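Local coordinates for protein Ifi204 (Mus musculus domesticus, PDB 5YZW) that probably acts as an interferon-inducible sensor of DNA in innate immunity, recognising double-stranded DNA through HIN domains built of two OB folds, at residues 123-128 with 163-168; 106-111 with 138-143; 167-172 with 187-192. All coordinates share one frame; numbering follows the deposited sequence.

Interaction 1 of 3, residues 123-128 with 163-168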
# COMPACT_ATOMS: atom_id res chain seq x y z
N GLU A 123 -7.05 -0.94 -6.82
CA GLU A 123 -8.33 -1.59 -6.59
C GLU A 123 -8.83 -2.13 -7.92
O GLU A 123 -9.02 -1.37 -8.87
CB GLU A 123 -9.35 -0.63 -6.00
CG GLU A 123 -8.89 0.13 -4.79
CD GLU A 123 -9.96 1.06 -4.25
OE1 GLU A 123 -9.68 1.81 -3.29
OE2 GLU A 123 -11.09 1.03 -4.78
N TYR A 124 -9.07 -3.44 -7.98
CA TYR A 124 -9.43 -4.10 -9.22
C TYR A 124 -10.61 -5.05 -9.01
O TYR A 124 -10.85 -5.53 -7.90
CB TYR A 124 -8.24 -4.87 -9.80
CG TYR A 124 -7.03 -4.02 -10.06
CD1 TYR A 124 -6.92 -3.27 -11.22
CD2 TYR A 124 -6.01 -3.93 -9.12
CE1 TYR A 124 -5.81 -2.49 -11.46
CE2 TYR A 124 -4.90 -3.13 -9.35
CZ TYR A 124 -4.80 -2.41 -10.52
OH TYR A 124 -3.70 -1.61 -10.75
N LEU A 125 -11.33 -5.30 -10.09
CA LEU A 125 -12.43 -6.27 -10.11
C LEU A 125 -11.88 -7.66 -10.39
O LEU A 125 -11.08 -7.83 -11.32
CB LEU A 125 -13.48 -5.90 -11.16
CG LEU A 125 -14.33 -4.65 -10.89
CD1 LEU A 125 -13.71 -3.42 -11.53
CD2 LEU A 125 -15.76 -4.88 -11.38
N VAL A 126 -12.30 -8.64 -9.60
CA VAL A 126 -11.90 -10.03 -9.78
C VAL A 126 -12.92 -10.73 -10.67
O VAL A 126 -14.13 -10.52 -10.52
CB VAL A 126 -11.77 -10.74 -8.42
CG1 VAL A 126 -11.06 -12.08 -8.59
CG2 VAL A 126 -11.05 -9.83 -7.42
N ASN A 127 -12.44 -11.57 -11.59
CA ASN A 127 -13.33 -12.28 -12.49
C ASN A 127 -13.18 -13.79 -12.45
O ASN A 127 -14.03 -14.50 -13.00
CB ASN A 127 -13.15 -11.78 -13.93
CG ASN A 127 -11.72 -11.95 -14.45
OD1 ASN A 127 -11.12 -13.01 -14.30
ND2 ASN A 127 -11.19 -10.90 -15.05
N LYS A 128 -12.12 -14.32 -11.84
CA LYS A 128 -11.94 -15.76 -11.72
C LYS A 128 -11.12 -16.04 -10.47
O LYS A 128 -10.25 -15.25 -10.09
CB LYS A 128 -11.26 -16.35 -12.96
CG LYS A 128 -11.14 -17.87 -12.93
CD LYS A 128 -10.23 -18.42 -14.01
CE LYS A 128 -10.58 -17.87 -15.39
NZ LYS A 128 -10.56 -18.95 -16.43
N GLY A 163 -16.49 -11.52 -8.72
CA GLY A 163 -17.48 -10.49 -8.50
C GLY A 163 -17.14 -9.51 -7.40
O GLY A 163 -17.77 -8.45 -7.31
N SER A 164 -16.18 -9.84 -6.55
CA SER A 164 -15.74 -8.92 -5.52
C SER A 164 -14.71 -7.94 -6.09
O SER A 164 -14.04 -8.21 -7.09
CB SER A 164 -15.14 -9.68 -4.33
OG SER A 164 -16.12 -10.52 -3.74
N LYS A 165 -14.61 -6.78 -5.44
CA LYS A 165 -13.60 -5.79 -5.78
C LYS A 165 -12.49 -5.82 -4.73
O LYS A 165 -12.77 -5.82 -3.52
CB LYS A 165 -14.19 -4.38 -5.89
CG LYS A 165 -13.55 -3.56 -7.01
CD LYS A 165 -13.90 -2.09 -6.91
CE LYS A 165 -13.21 -1.28 -7.99
NZ LYS A 165 -13.37 0.18 -7.74
N LEU A 166 -11.25 -5.85 -5.19
CA LEU A 166 -10.09 -6.12 -4.36
C LEU A 166 -9.20 -4.89 -4.26
O LEU A 166 -8.78 -4.33 -5.28
CB LEU A 166 -9.29 -7.27 -4.96
CG LEU A 166 -9.34 -8.58 -4.18
CD1 LEU A 166 -8.33 -9.52 -4.79
CD2 LEU A 166 -9.07 -8.31 -2.73
N ARG A 167 -8.91 -4.47 -3.03
CA ARG A 167 -7.96 -3.40 -2.78
C ARG A 167 -6.63 -4.05 -2.43
O ARG A 167 -6.52 -4.75 -1.42
CB ARG A 167 -8.43 -2.49 -1.65
CG ARG A 167 -7.35 -1.53 -1.13
CD ARG A 167 -7.94 -0.60 -0.08
NE ARG A 167 -8.94 0.28 -0.68
CZ ARG A 167 -10.07 0.64 -0.07
NH1 ARG A 167 -10.35 0.19 1.15
NH2 ARG A 167 -10.93 1.44 -0.69
N LEU A 168 -5.63 -3.83 -3.29
CA LEU A 168 -4.30 -4.40 -3.13
C LEU A 168 -3.33 -3.32 -2.70
O LEU A 168 -3.29 -2.24 -3.32
CB LEU A 168 -3.79 -5.04 -4.42
CG LEU A 168 -4.72 -5.97 -5.21
CD1 LEU A 168 -4.17 -6.15 -6.62
CD2 LEU A 168 -4.80 -7.28 -4.50
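Strands 119-132 and 165-169 are antiparallel neighbours in the second OB-fold barrel of this HIN domain, and residues 123-128 pair there with 163-168. Tyr124 and Leu166 form the hydrogen-bonded pair: Tyr124 N reaches Leu166 O at 2.9 Å, and the return bond from Leu166 N to Tyr124 O is almost straight (174°). Two further backbone bonds follow into the loop before Lys165, from Val126 N to Ser164 O and from Gly163 N to Val126 O. Gly163 has a positive phi (94°), at which a side chain would collide with the carbonyl oxygen of the residue before, which explains a glycine.

The non-hydrogen-bonded pair Glu123 and Arg167 turns a charged face outward. Their side chains run side by side in the same direction, and Arg167 grips one carboxylate oxygen side-on: NE lies 3.1 Å and NH2 2.9 Å from Glu123 OE1. That oxygen sits in the guanidinium plane, but both nitrogens approach it from the same face of the carboxylate, well above its plane. Arg167 CG is anti to the backbone N (chi1 168°) and the chain bends at chi3, which brings the NE edge round to the acid. Lys165 NZ adds a long salt bridge to Glu123 OE2 (3.8 Å), completing a three-residue network, while Arg167 NH1 is held by Gln191.

On the other face the groups are apolar. Leu168 CD1 meets the Tyr124 ring obliquely, 3.8 Å from Tyr124 CD2, and Val126 CG2 packs on Leu166 CD1. The Tyr124 hydroxyl is hydrogen-bonded to Pro106 O, and its ring also touches Ile108 and Leu111 of helix 108-112. Strand 135-142 lies beyond, with Ile140 against Tyr124 and Tyr138 against Val126, whereas Met190 of strand 189-192 packs on Leu166 and Leu168.

Interaction 2 of 3, residues 106-111 with 138-143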
# COMPACT_ATOMS: atom_id res chain seq x y z
N PRO A 106 -3.49 2.23 -10.95
CA PRO A 106 -2.86 2.14 -12.28
C PRO A 106 -3.68 1.24 -13.20
O PRO A 106 -4.21 0.21 -12.78
CB PRO A 106 -1.47 1.54 -11.99
CG PRO A 106 -1.33 1.48 -10.51
CD PRO A 106 -2.69 1.56 -9.91
N LYS A 107 -3.80 1.65 -14.47
CA LYS A 107 -4.46 0.78 -15.44
C LYS A 107 -3.57 -0.41 -15.77
O LYS A 107 -2.34 -0.31 -15.81
CB LYS A 107 -4.84 1.56 -16.70
CG LYS A 107 -5.83 2.70 -16.45
CD LYS A 107 -7.14 2.52 -17.20
CE LYS A 107 -8.32 3.13 -16.44
NZ LYS A 107 -9.56 3.18 -17.26
N ILE A 108 -4.21 -1.57 -15.97
CA ILE A 108 -3.47 -2.81 -16.19
C ILE A 108 -2.50 -2.66 -17.35
O ILE A 108 -1.34 -3.10 -17.27
CB ILE A 108 -4.45 -3.98 -16.39
CG1 ILE A 108 -5.18 -4.27 -15.07
CG2 ILE A 108 -3.74 -5.22 -16.94
CD1 ILE A 108 -5.80 -5.64 -14.99
N SER A 109 -2.94 -2.03 -18.45
CA SER A 109 -2.06 -1.84 -19.60
C SER A 109 -0.84 -1.04 -19.21
O SER A 109 0.26 -1.28 -19.72
CB SER A 109 -2.81 -1.14 -20.74
OG SER A 109 -3.41 0.07 -20.29
N TYR A 110 -1.00 -0.07 -18.30
CA TYR A 110 0.14 0.72 -17.85
C TYR A 110 1.11 -0.10 -17.03
O TYR A 110 2.32 0.16 -17.06
CB TYR A 110 -0.35 1.93 -17.05
CG TYR A 110 0.77 2.77 -16.48
CD1 TYR A 110 1.50 3.63 -17.28
CD2 TYR A 110 1.10 2.68 -15.14
CE1 TYR A 110 2.52 4.40 -16.75
CE2 TYR A 110 2.12 3.44 -14.61
CZ TYR A 110 2.83 4.29 -15.42
OH TYR A 110 3.85 5.05 -14.88
N LEU A 111 0.61 -1.09 -16.28
CA LEU A 111 1.49 -1.96 -15.52
C LEU A 111 2.38 -2.78 -16.43
O LEU A 111 3.52 -3.11 -16.06
CB LEU A 111 0.68 -2.87 -14.61
CG LEU A 111 -0.00 -2.21 -13.43
CD1 LEU A 111 -0.53 -3.28 -12.49
CD2 LEU A 111 0.98 -1.30 -12.70
N TYR A 138 -6.09 -15.08 -8.53
CA TYR A 138 -7.25 -14.25 -8.85
C TYR A 138 -7.04 -13.61 -10.22
O TYR A 138 -6.13 -12.80 -10.40
CB TYR A 138 -7.46 -13.16 -7.79
CG TYR A 138 -7.88 -13.66 -6.43
CD1 TYR A 138 -9.20 -13.98 -6.17
CD2 TYR A 138 -6.96 -13.73 -5.38
CE1 TYR A 138 -9.60 -14.41 -4.93
CE2 TYR A 138 -7.36 -14.16 -4.12
CZ TYR A 138 -8.69 -14.50 -3.90
OH TYR A 138 -9.11 -14.92 -2.67
N GLY A 139 -7.87 -13.99 -11.19
CA GLY A 139 -7.93 -13.25 -12.44
C GLY A 139 -8.55 -11.88 -12.20
O GLY A 139 -9.68 -11.78 -11.70
N ILE A 140 -7.82 -10.81 -12.53
CA ILE A 140 -8.34 -9.45 -12.43
C ILE A 140 -8.26 -8.79 -13.80
O ILE A 140 -7.48 -9.20 -14.67
CB ILE A 140 -7.60 -8.58 -11.38
CG1 ILE A 140 -6.14 -8.35 -11.82
CG2 ILE A 140 -7.68 -9.20 -9.99
CD1 ILE A 140 -5.41 -7.24 -11.01
N GLY A 141 -9.07 -7.75 -13.97
CA GLY A 141 -9.06 -7.01 -15.22
C GLY A 141 -9.65 -5.63 -15.09
O GLY A 141 -10.23 -5.25 -14.06
N ASP A 142 -9.48 -4.85 -16.16
CA ASP A 142 -10.12 -3.56 -16.33
C ASP A 142 -10.37 -3.35 -17.83
O ASP A 142 -10.24 -4.28 -18.63
CB ASP A 142 -9.28 -2.44 -15.68
CG ASP A 142 -7.88 -2.30 -16.28
OD1 ASP A 142 -7.64 -2.78 -17.41
OD2 ASP A 142 -7.00 -1.72 -15.60
N ASP A 143 -10.71 -2.12 -18.20
CA ASP A 143 -10.98 -1.76 -19.59
C ASP A 143 -9.70 -1.64 -20.43
O ASP A 143 -9.74 -1.06 -21.52
CB ASP A 143 -11.77 -0.45 -19.65
CG ASP A 143 -11.14 0.64 -18.81
OD1 ASP A 143 -10.45 0.31 -17.82
OD2 ASP A 143 -11.34 1.84 -19.13
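Lys107, the residue just before helix 108-112, meets Asp143 through its ammonium group. Its side chain bends at chi2 and chi3 to bring NZ to both carboxylate oxygens, 2.9 Å from Asp143 OD2 and 3.1 Å from Asp143 OD1; both hydrogen bonds are weak, but the charges form a salt bridge. At Ile108, the first helical residue, the backbone N donates to Asp142 OD2 at 2.8 Å, nearly straight (168°) and on the syn lone pair. The Ile108 side chain runs antiparallel to that of Asp142, CG1 passing 3.2 Å from the same Asp142 OD2. Farther out, Ile108 CD1 lies 3.5 Å from Gly141 CA and more loosely against Ile140 CG1.

The other oxygen, Asp142 OD1, is hydrogen-bonded to Thr144 OG1, which also pairs with Ser109 N, so the carboxylate is held through both oxygens. With an alanine in place of Asp142, Ile108 N would probably lose this acceptor and Thr144 OG1 one of its partners, leaving the helix start held less firmly to the strand end. A carboxylate from a neighbouring strand accepting the N-H of the first helical residue is typical of helix N termini, and here it ties helix 108-112 to the OB barrel.

Interaction 3 of 3, residues 167-172 with 187-192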
# COMPACT_ATOMS: atom_id res chain seq x y z
N ARG A 167 -8.91 -4.47 -3.03
CA ARG A 167 -7.96 -3.40 -2.78
C ARG A 167 -6.63 -4.05 -2.43
O ARG A 167 -6.52 -4.75 -1.42
CB ARG A 167 -8.43 -2.49 -1.65
CG ARG A 167 -7.35 -1.53 -1.13
CD ARG A 167 -7.94 -0.60 -0.08
NE ARG A 167 -8.94 0.28 -0.68
CZ ARG A 167 -10.07 0.64 -0.07
NH1 ARG A 167 -10.35 0.19 1.15
NH2 ARG A 167 -10.93 1.44 -0.69
N LEU A 168 -5.63 -3.83 -3.29
CA LEU A 168 -4.30 -4.40 -3.13
C LEU A 168 -3.33 -3.32 -2.70
O LEU A 168 -3.29 -2.24 -3.32
CB LEU A 168 -3.79 -5.04 -4.42
CG LEU A 168 -4.72 -5.97 -5.21
CD1 LEU A 168 -4.17 -6.15 -6.62
CD2 LEU A 168 -4.80 -7.28 -4.50
N VAL A 169 -2.54 -3.60 -1.68
CA VAL A 169 -1.52 -2.65 -1.22
C VAL A 169 -0.18 -3.36 -1.17
O VAL A 169 -0.04 -4.41 -0.52
CB VAL A 169 -1.86 -2.05 0.15
CG1 VAL A 169 -0.76 -1.08 0.55
CG2 VAL A 169 -3.23 -1.39 0.10
N CYS A 170 0.81 -2.81 -1.89
CA CYS A 170 2.18 -3.30 -1.86
C CYS A 170 2.27 -4.75 -2.32
O CYS A 170 2.76 -5.62 -1.60
CB CYS A 170 2.79 -3.14 -0.46
SG CYS A 170 4.59 -3.42 -0.40
N PHE A 171 1.80 -5.00 -3.54
CA PHE A 171 2.03 -6.25 -4.27
C PHE A 171 3.17 -6.07 -5.27
O PHE A 171 3.39 -4.98 -5.79
CB PHE A 171 0.77 -6.69 -5.00
CG PHE A 171 -0.19 -7.42 -4.14
CD1 PHE A 171 -0.74 -6.84 -3.02
CD2 PHE A 171 -0.57 -8.73 -4.48
CE1 PHE A 171 -1.64 -7.52 -2.22
CE2 PHE A 171 -1.46 -9.42 -3.67
CZ PHE A 171 -1.99 -8.82 -2.54
N GLU A 172 3.90 -7.15 -5.55
CA GLU A 172 5.05 -7.05 -6.45
C GLU A 172 4.66 -7.41 -7.87
O GLU A 172 4.07 -8.46 -8.12
CB GLU A 172 6.23 -7.92 -6.01
CG GLU A 172 7.46 -7.79 -6.93
CD GLU A 172 8.71 -8.52 -6.43
OE1 GLU A 172 8.67 -9.11 -5.34
OE2 GLU A 172 9.73 -8.54 -7.16
N HIS A 187 5.12 -7.56 3.01
CA HIS A 187 4.41 -6.39 3.53
C HIS A 187 3.07 -6.16 2.83
O HIS A 187 2.47 -5.10 3.00
CB HIS A 187 5.25 -5.12 3.42
CG HIS A 187 6.51 -5.16 4.23
ND1 HIS A 187 7.63 -4.41 3.92
CD2 HIS A 187 6.84 -5.88 5.33
CE1 HIS A 187 8.58 -4.67 4.79
NE2 HIS A 187 8.13 -5.56 5.65
N SER A 188 2.60 -7.14 2.06
CA SER A 188 1.36 -6.94 1.32
C SER A 188 0.16 -6.87 2.25
O SER A 188 0.14 -7.42 3.36
CB SER A 188 1.10 -8.07 0.29
OG SER A 188 2.15 -8.17 -0.65
N TYR A 189 -0.87 -6.23 1.73
CA TYR A 189 -2.15 -6.15 2.42
C TYR A 189 -3.23 -6.15 1.35
O TYR A 189 -3.05 -5.61 0.26
CB TYR A 189 -2.25 -4.88 3.31
CG TYR A 189 -3.64 -4.68 3.87
CD1 TYR A 189 -4.04 -5.32 5.04
CD2 TYR A 189 -4.57 -3.87 3.23
CE1 TYR A 189 -5.34 -5.16 5.56
CE2 TYR A 189 -5.85 -3.69 3.73
CZ TYR A 189 -6.24 -4.34 4.89
OH TYR A 189 -7.52 -4.16 5.38
N MET A 190 -4.37 -6.74 1.68
CA MET A 190 -5.49 -6.70 0.75
C MET A 190 -6.78 -6.82 1.54
O MET A 190 -6.80 -7.39 2.64
CB MET A 190 -5.40 -7.81 -0.30
CG MET A 190 -5.32 -9.22 0.28
SD MET A 190 -5.14 -10.52 -0.98
CE MET A 190 -5.87 -9.71 -2.36
N GLN A 191 -7.85 -6.27 0.98
CA GLN A 191 -9.18 -6.47 1.52
C GLN A 191 -10.18 -6.30 0.38
O GLN A 191 -9.91 -5.61 -0.61
CB GLN A 191 -9.49 -5.49 2.66
CG GLN A 191 -10.15 -4.22 2.20
CD GLN A 191 -10.04 -3.10 3.22
OE1 GLN A 191 -9.74 -1.96 2.87
NE2 GLN A 191 -10.30 -3.42 4.49
N VAL A 192 -11.34 -6.95 0.52
CA VAL A 192 -12.43 -6.79 -0.43
C VAL A 192 -13.26 -5.58 -0.02
O VAL A 192 -13.35 -5.24 1.17
CB VAL A 192 -13.29 -8.06 -0.54
CG1 VAL A 192 -12.42 -9.31 -0.58
CG2 VAL A 192 -14.26 -8.14 0.62
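Arg167 and Gln191 make a hydrogen-bonded pair in an antiparallel ladder that joins strands 165-169 and 189-192 of the OB-fold barrel. Arg167 N donates to Gln191 O and Gln191 N to Arg167 O. Two residues on, Val169 and Tyr189 repeat the exchange, with Val169 N 2.8 Å from Tyr189 O. The two side chains of the first pair also lie alongside each other: Arg167 NH1 reaches Gln191 OE1 at 2.8 Å in a bent hydrogen bond (139° at the hydrogen), with the guanidinium and amide planes 71° apart.

On the face of Leu168 and Met190 the packing is apolar and tight. Met190 has CG wedged between the backbone N and the carbonyl carbon (chi1 57°), and its bent chain leaves CE only 3.4 Å from Leu168 CD2. The same side chain crosses Phe171 at about a right angle, its sulfur at the ring edge in a Met-aromatic contact. Leu168 CD2 lies over one face of that ring and Ser188 OG over the opposite one, both offset toward the rim. Val149 of strand 145-151 touches both Leu168 and Phe171.

Phe171 follows the corner at Cys170, where the chain leaves strand 165-169 for 171-175, and this turn probably helps place its ring here. Cys170 and Phe171 both face Val120 in a G1 beta bulge, and Cys170 has positive phi and psi. Ser188 OG stands 2.8 Å from Cys170 O but also pairs with Val185 N. Residues of the first half of the chain meet this side of the contact: His187 ND1 is hydrogen-bonded to Lys47 NZ, and the Tyr189 hydroxyl to Glu20. In the plane of the Phe171 ring, at its edge, Tyr189 O lies 3.4 Å from Phe171 CE1.

After the first sheet and helix 96-103, the chain enters helix 108-112, whose start is tied to strand 135-142 by interaction 2, closing a loop that contains the whole of strand 119-132. Interaction 1 opens within that loop, at 123-128, and closes beyond it at 163-168, so the two contacts cross; Tyr124 and Asn127 link them, the latter by a probable bond to Gly139. Interaction 3 begins where interaction 1 ends, sharing Arg167 and Leu168, and closes the last loop at 187-192. Interactions 2 and 3 are in series and do not touch. Together they tie helix 108-112 to strand 135-142, and strand 165-169 to its two neighbours, 119-132 and 189-192.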